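Local structure of CRISPR-associated endonuclease C2c1 (Alicyclobacillus acidoterrestris, 5U31) at residues T474-R485 with R499-Q510. The protein is an RNA-guided endonuclease of bacterial antiviral defence that recognises a PAM beside its target and cuts the DNA in a RuvC domain. The protein carries 3 engineered substitutions. Residues are numbered along the deposited sequence; the frame is centred on the assembly and turned at random.
With nucleotides of chain C; nucleotides of chain B.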
loop_
_atom_site.group_PDB
_atom_site.type_symbol
_atom_site.label_atom_id
_atom_site.label_comp_id
_atom_site.label_asym_id
_atom_site.label_seq_id
_atom_site.Cartn_x
_atom_site.Cartn_y
_atom_site.Cartn_z
ATOM N N THR A 474 -3.676 21.002 -22.987
ATOM C CA THR A 474 -2.621 21.998 -23.074
ATOM C C THR A 474 -1.732 21.896 -21.842
ATOM O O THR A 474 -2.214 21.655 -20.731
ATOM C CB THR A 474 -3.200 23.409 -23.208
ATOM O OG1 THR A 474 -3.878 23.775 -22.002
ATOM C CG2 THR A 474 -4.178 23.464 -24.370
ATOM N N GLY A 475 -0.426 22.054 -22.047
ATOM C CA GLY A 475 0.512 21.859 -20.962
ATOM C C GLY A 475 1.790 22.641 -21.164
ATOM O O GLY A 475 2.021 23.249 -22.211
ATOM N N GLU A 476 2.626 22.614 -20.130
ATOM C CA GLU A 476 3.904 23.303 -20.140
ATOM C C GLU A 476 4.978 22.382 -19.587
ATOM O O GLU A 476 4.716 21.551 -18.713
ATOM C CB GLU A 476 3.870 24.589 -19.304
ATOM C CG GLU A 476 3.028 25.719 -19.870
ATOM C CD GLU A 476 2.986 26.907 -18.926
ATOM O OE1 GLU A 476 3.488 26.770 -17.789
ATOM O OE2 GLU A 476 2.458 27.970 -19.316
ATOM N N PHE A 477 6.190 22.534 -20.110
ATOM C CA PHE A 477 7.337 21.881 -19.504
ATOM C C PHE A 477 7.610 22.501 -18.142
ATOM O O PHE A 477 7.411 23.702 -17.936
ATOM C CB PHE A 477 8.569 22.007 -20.395
ATOM C CG PHE A 477 8.551 21.107 -21.596
ATOM C CD1 PHE A 477 8.798 19.750 -21.463
ATOM C CD2 PHE A 477 8.318 21.621 -22.862
ATOM C CE1 PHE A 477 8.789 18.920 -22.566
ATOM C CE2 PHE A 477 8.309 20.794 -23.971
ATOM C CZ PHE A 477 8.543 19.442 -23.821
ATOM N N GLY A 478 8.050 21.671 -17.204
ATOM C CA GLY A 478 8.396 22.143 -15.879
ATOM C C GLY A 478 9.842 21.840 -15.562
ATOM O O GLY A 478 10.649 21.652 -16.477
ATOM N N GLY A 479 10.179 21.782 -14.278
ATOM C CA GLY A 479 11.539 21.474 -13.894
ATOM C C GLY A 479 11.953 20.080 -14.321
ATOM O O GLY A 479 11.133 19.202 -14.587
ATOM N N ALA A 480 13.265 19.884 -14.388
ATOM C CA ALA A 480 13.857 18.614 -14.765
ATOM C C ALA A 480 14.978 18.288 -13.795
ATOM O O ALA A 480 15.543 19.175 -13.151
ATOM C CB ALA A 480 14.397 18.642 -16.198
ATOM N N LYS A 481 15.297 17.004 -13.685
ATOM C CA LYS A 481 16.395 16.582 -12.829
ATOM C C LYS A 481 17.198 15.500 -13.532
ATOM O O LYS A 481 16.639 14.657 -14.237
ATOM C CB LYS A 481 15.896 16.092 -11.457
ATOM C CG LYS A 481 14.929 14.918 -11.496
ATOM C CD LYS A 481 14.544 14.436 -10.092
ATOM C CE LYS A 481 13.193 14.978 -9.653
ATOM N NZ LYS A 481 13.265 16.418 -9.298
ATOM N N ILE A 482 18.511 15.541 -13.339
ATOM C CA ILE A 482 19.431 14.612 -13.984
ATOM C C ILE A 482 19.632 13.410 -13.072
ATOM O O ILE A 482 20.129 13.547 -11.948
ATOM C CB ILE A 482 20.770 15.290 -14.299
ATOM C CG1 ILE A 482 20.580 16.310 -15.415
ATOM C CG2 ILE A 482 21.810 14.262 -14.683
ATOM C CD1 ILE A 482 21.767 17.186 -15.622
ATOM N N GLN A 483 19.258 12.230 -13.561
ATOM C CA GLN A 483 19.315 11.004 -12.782
ATOM C C GLN A 483 20.178 9.957 -13.471
ATOM O O GLN A 483 20.323 9.947 -14.698
ATOM C CB GLN A 483 17.926 10.409 -12.564
ATOM C CG GLN A 483 16.891 11.350 -12.010
ATOM C CD GLN A 483 15.585 10.634 -11.756
ATOM O OE1 GLN A 483 14.529 11.255 -11.649
ATOM N NE2 GLN A 483 15.652 9.311 -11.662
ATOM N N CYS A 484 20.735 9.068 -12.652
ATOM C CA CYS A 484 21.374 7.834 -13.079
ATOM C C CYS A 484 20.704 6.673 -12.354
ATOM O O CYS A 484 19.982 6.859 -11.370
ATOM C CB CYS A 484 22.879 7.849 -12.789
ATOM S SG CYS A 484 23.774 9.229 -13.525
ATOM N N ARG A 485 20.958 5.462 -12.842
ATOM C CA ARG A 485 20.436 4.271 -12.187
ATOM C C ARG A 485 21.156 4.030 -10.863
ATOM O O ARG A 485 22.360 4.274 -10.741
ATOM C CB ARG A 485 20.600 3.052 -13.091
ATOM C CG ARG A 485 19.855 3.106 -14.408
ATOM C CD ARG A 485 20.298 1.954 -15.301
ATOM N NE ARG A 485 19.436 1.792 -16.467
ATOM C CZ ARG A 485 18.327 1.061 -16.474
ATOM N NH1 ARG A 485 17.941 0.425 -15.375
ATOM N NH2 ARG A 485 17.601 0.966 -17.579
ATOM N N ARG A 499 27.854 4.215 -18.375
ATOM C CA ARG A 499 26.955 4.831 -17.406
ATOM C C ARG A 499 25.908 5.692 -18.099
ATOM O O ARG A 499 26.203 6.800 -18.549
ATOM C CB ARG A 499 27.734 5.683 -16.401
ATOM C CG ARG A 499 26.857 6.296 -15.308
ATOM C CD ARG A 499 27.578 7.397 -14.539
ATOM N NE ARG A 499 28.834 6.942 -13.943
ATOM C CZ ARG A 499 28.943 6.456 -12.711
ATOM N NH1 ARG A 499 27.869 6.353 -11.942
ATOM N NH2 ARG A 499 30.125 6.069 -12.247
ATOM N N ASP A 500 24.683 5.177 -18.173
ATOM C CA ASP A 500 23.590 5.919 -18.783
ATOM C C ASP A 500 23.172 7.090 -17.898
ATOM O O ASP A 500 23.200 7.008 -16.667
ATOM C CB ASP A 500 22.396 4.997 -19.029
ATOM C CG ASP A 500 22.724 3.850 -19.970
ATOM O OD1 ASP A 500 23.588 4.028 -20.857
ATOM O OD2 ASP A 500 22.109 2.771 -19.830
ATOM N N VAL A 501 22.774 8.187 -18.539
ATOM C CA VAL A 501 22.296 9.383 -17.854
ATOM C C VAL A 501 20.904 9.713 -18.378
ATOM O O VAL A 501 20.677 9.713 -19.594
ATOM C CB VAL A 501 23.255 10.571 -18.045
ATOM C CG1 VAL A 501 22.774 11.785 -17.268
ATOM C CG2 VAL A 501 24.646 10.186 -17.601
ATOM N N TYR A 502 19.977 9.983 -17.462
ATOM C CA TYR A 502 18.597 10.296 -17.793
ATOM C C TYR A 502 18.259 11.713 -17.349
ATOM O O TYR A 502 18.889 12.270 -16.447
ATOM C CB TYR A 502 17.620 9.313 -17.129
ATOM C CG TYR A 502 17.801 7.869 -17.532
ATOM C CD1 TYR A 502 16.980 7.288 -18.488
ATOM C CD2 TYR A 502 18.787 7.084 -16.954
ATOM C CE1 TYR A 502 17.139 5.963 -18.860
ATOM C CE2 TYR A 502 18.954 5.760 -17.318
ATOM C CZ TYR A 502 18.128 5.205 -18.272
ATOM O OH TYR A 502 18.290 3.890 -18.641
ATOM N N LEU A 503 17.247 12.293 -17.992
ATOM C CA LEU A 503 16.672 13.565 -17.573
ATOM C C LEU A 503 15.210 13.332 -17.226
ATOM O O LEU A 503 14.425 12.904 -18.077
ATOM C CB LEU A 503 16.795 14.637 -18.659
ATOM C CG LEU A 503 16.319 16.014 -18.184
ATOM C CD1 LEU A 503 17.236 16.527 -17.088
ATOM C CD2 LEU A 503 16.256 17.016 -19.307
ATOM N N ASN A 504 14.845 13.616 -15.983
ATOM C CA ASN A 504 13.487 13.397 -15.506
ATOM C C ASN A 504 12.743 14.712 -15.654
ATOM O O ASN A 504 12.929 15.632 -14.856
ATOM C CB ASN A 504 13.509 12.913 -14.063
ATOM C CG ASN A 504 12.177 12.375 -13.597
ATOM O OD1 ASN A 504 11.112 12.861 -13.981
ATOM N ND2 ASN A 504 12.232 11.365 -12.740
ATOM N N VAL A 505 11.900 14.809 -16.676
ATOM C CA VAL A 505 11.237 16.061 -17.018
ATOM C C VAL A 505 9.835 16.064 -16.434
ATOM O O VAL A 505 9.054 15.134 -16.668
ATOM C CB VAL A 505 11.191 16.273 -18.538
ATOM C CG1 VAL A 505 10.438 17.546 -18.844
ATOM C CG2 VAL A 505 12.599 16.334 -19.107
ATOM N N SER A 506 9.513 17.118 -15.689
ATOM C CA SER A 506 8.177 17.313 -15.148
ATOM C C SER A 506 7.313 18.041 -16.168
ATOM O O SER A 506 7.698 19.100 -16.672
ATOM C CB SER A 506 8.231 18.105 -13.841
ATOM O OG SER A 506 8.997 17.425 -12.864
ATOM N N VAL A 507 6.152 17.472 -16.472
ATOM C CA VAL A 507 5.192 18.068 -17.392
ATOM C C VAL A 507 3.958 18.453 -16.594
ATOM O O VAL A 507 3.421 17.635 -15.840
ATOM C CB VAL A 507 4.821 17.106 -18.534
ATOM C CG1 VAL A 507 4.024 17.843 -19.595
ATOM C CG2 VAL A 507 6.068 16.476 -19.137
ATOM N N ARG A 508 3.513 19.696 -16.752
ATOM C CA ARG A 508 2.293 20.171 -16.115
ATOM C C ARG A 508 1.187 20.169 -17.161
ATOM O O ARG A 508 1.296 20.855 -18.182
ATOM C CB ARG A 508 2.478 21.566 -15.522
ATOM C CG ARG A 508 3.823 21.787 -14.852
ATOM C CD ARG A 508 3.869 23.118 -14.118
ATOM N NE ARG A 508 3.358 22.992 -12.757
ATOM C CZ ARG A 508 4.085 22.562 -11.732
ATOM N NH1 ARG A 508 3.544 22.469 -10.524
ATOM N NH2 ARG A 508 5.354 22.221 -11.915
ATOM N N VAL A 509 0.130 19.404 -16.905
ATOM C CA VAL A 509 -0.942 19.184 -17.868
ATOM C C VAL A 509 -2.228 19.772 -17.307
ATOM O O VAL A 509 -2.590 19.504 -16.157
ATOM C CB VAL A 509 -1.116 17.691 -18.187
ATOM C CG1 VAL A 509 -2.170 17.505 -19.246
ATOM C CG2 VAL A 509 0.202 17.088 -18.642
ATOM N N GLN A 510 -2.918 20.562 -18.125
ATOM C CA GLN A 510 -4.105 21.299 -17.714
ATOM C C GLN A 510 -5.352 20.535 -18.149
ATOM O O GLN A 510 -5.519 20.239 -19.337
ATOM C CB GLN A 510 -4.087 22.704 -18.319
ATOM C CG GLN A 510 -5.095 23.675 -17.741
ATOM C CD GLN A 510 -4.848 25.102 -18.195
ATOM O OE1 GLN A 510 -4.277 25.338 -19.260
ATOM N NE2 GLN A 510 -5.269 26.063 -17.382
ATOM P P DG C 20 9.997 23.198 -5.736
ATOM O OP1 DG C 20 10.885 24.359 -5.964
ATOM O OP2 DG C 20 8.601 23.385 -5.287
ATOM O "O5'" DG C 20 9.932 22.326 -7.072
ATOM C "C5'" DG C 20 11.127 21.920 -7.708
ATOM C "C4'" DG C 20 10.833 21.062 -8.925
ATOM O "O4'" DG C 20 10.513 19.715 -8.516
ATOM C "C3'" DG C 20 9.636 21.486 -9.751
ATOM O "O3'" DG C 20 9.990 22.574 -10.612
ATOM C "C2'" DG C 20 9.374 20.209 -10.540
ATOM C "C1'" DG C 20 9.670 19.126 -9.493
ATOM N N9 DG C 20 8.465 18.624 -8.844
ATOM C C8 DG C 20 7.850 19.131 -7.726
ATOM N N7 DG C 20 6.769 18.483 -7.388
ATOM C C5 DG C 20 6.657 17.483 -8.348
ATOM C C6 DG C 20 5.682 16.467 -8.504
ATOM O O6 DG C 20 4.689 16.239 -7.800
ATOM N N1 DG C 20 5.948 15.664 -9.611
ATOM C C2 DG C 20 7.017 15.825 -10.462
ATOM N N2 DG C 20 7.106 14.954 -11.474
ATOM N N3 DG C 20 7.933 16.774 -10.330
ATOM C C4 DG C 20 7.692 17.562 -9.255
ATOM P P U B 31 15.680 2.203 -20.733
ATOM O OP1 U B 31 16.871 2.117 -19.853
ATOM O OP2 U B 31 15.435 1.168 -21.767
ATOM O "O5'" U B 31 14.418 2.272 -19.775
ATOM C "C5'" U B 31 14.515 2.915 -18.517
ATOM C "C4'" U B 31 13.288 2.653 -17.692
ATOM O "O4'" U B 31 12.133 3.230 -18.344
ATOM C "C3'" U B 31 12.917 1.194 -17.517
ATOM O "O3'" U B 31 13.681 0.561 -16.509
ATOM C "C2'" U B 31 11.427 1.267 -17.210
ATOM O "O2'" U B 31 11.214 1.644 -15.858
ATOM C "C1'" U B 31 10.996 2.431 -18.101
ATOM N N1 U B 31 10.453 1.996 -19.406
ATOM C C2 U B 31 9.114 1.670 -19.467
ATOM O O2 U B 31 8.387 1.708 -18.495
ATOM N N3 U B 31 8.657 1.294 -20.702
ATOM C C4 U B 31 9.398 1.224 -21.855
ATOM O O4 U B 31 8.845 0.863 -22.890
ATOM C C5 U B 31 10.776 1.586 -21.716
ATOM C C6 U B 31 11.249 1.958 -20.524
ATOM P P DG C 21 8.856 23.480 -11.310
ATOM O OP1 DG C 21 7.660 22.654 -11.571
ATOM O OP2 DG C 21 9.490 24.223 -12.421
ATOM O "O5'" DG C 21 8.484 24.552 -10.197
ATOM C "C5'" DG C 21 9.267 25.731 -10.052
ATOM C "C4'" DG C 21 8.368 26.899 -9.706
ATOM O "O4'" DG C 21 8.730 27.449 -8.418
ATOM C "C3'" DG C 21 8.394 28.061 -10.694
ATOM O "O3'" DG C 21 7.077 28.382 -11.063
ATOM C "C2'" DG C 21 9.044 29.198 -9.903
ATOM C "C1'" DG C 21 8.628 28.845 -8.490
ATOM N N9 DG C 21 9.477 29.410 -7.454
ATOM C C8 DG C 21 10.700 28.944 -7.041
ATOM N N7 DG C 21 11.219 29.645 -6.072
ATOM C C5 DG C 21 10.276 30.636 -5.826
ATOM C C6 DG C 21 10.287 31.693 -4.886
ATOM O O6 DG C 21 11.158 31.973 -4.053
ATOM N N1 DG C 21 9.140 32.472 -4.977
ATOM C C2 DG C 21 8.111 32.256 -5.858
ATOM N N2 DG C 21 7.087 33.112 -5.794
ATOM N N3 DG C 21 8.081 31.265 -6.736
ATOM C C4 DG C 21 9.197 30.501 -6.666
#
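OP1 of U31 in the guide RNA (chain B) is gripped from both segments: Tyr502 OH donates to it at 2.6 Å and Arg485 NH2 at 2.7 Å. The phosphate oxygen lies in the plane of the tyrosine ring and in that of the guanidinium, at an edge of each, although the two planes stand 72° apart. Arg485 reaches it on a chain extended from CG to NE, its CG passing CE2 of Tyr502, and its NE adds a weak bond to Tyr502 OH; NH1 salt-bridges another RNA phosphate. Further along this face, Asn504 ND2 donates to Gln483 OE1, the amide planes 36° apart, and also bonds an RNA sugar. Lys481 CG lies alongside Asn504 CB. The backbones form an antiparallel pair in the wedge (WED-II) domain, within a sheet that strand 3-10 extends beyond 502-510. A beta bulge at Gly478-Gly479 shifts the register by one: Gly478 N bonds Ser506 O, whereas Ser506 N bonds Gly479 O at 2.9 Å. The bulge sits at the phosphate lock of the target strand, where Gly479 N, whose amide binds the lock, lies 3.1 Å from OP2 of DG21 (chain C). Ser506 OG, anti to its own carbonyl carbon (chi1 -60°), donates to N3 of DG20 (chain C). Arg508, a second phosphate-lock residue, reaches toward the DG21 phosphate, too close in the model for its geometry to be trusted. The other face is apolar: Leu503 CD1 fits between Ala480 CB and Ile482 CG1, both 3.7 Å away, and Val505 CG1 meets the Phe477 ring at its edge, while Phe407 stacks on that ring.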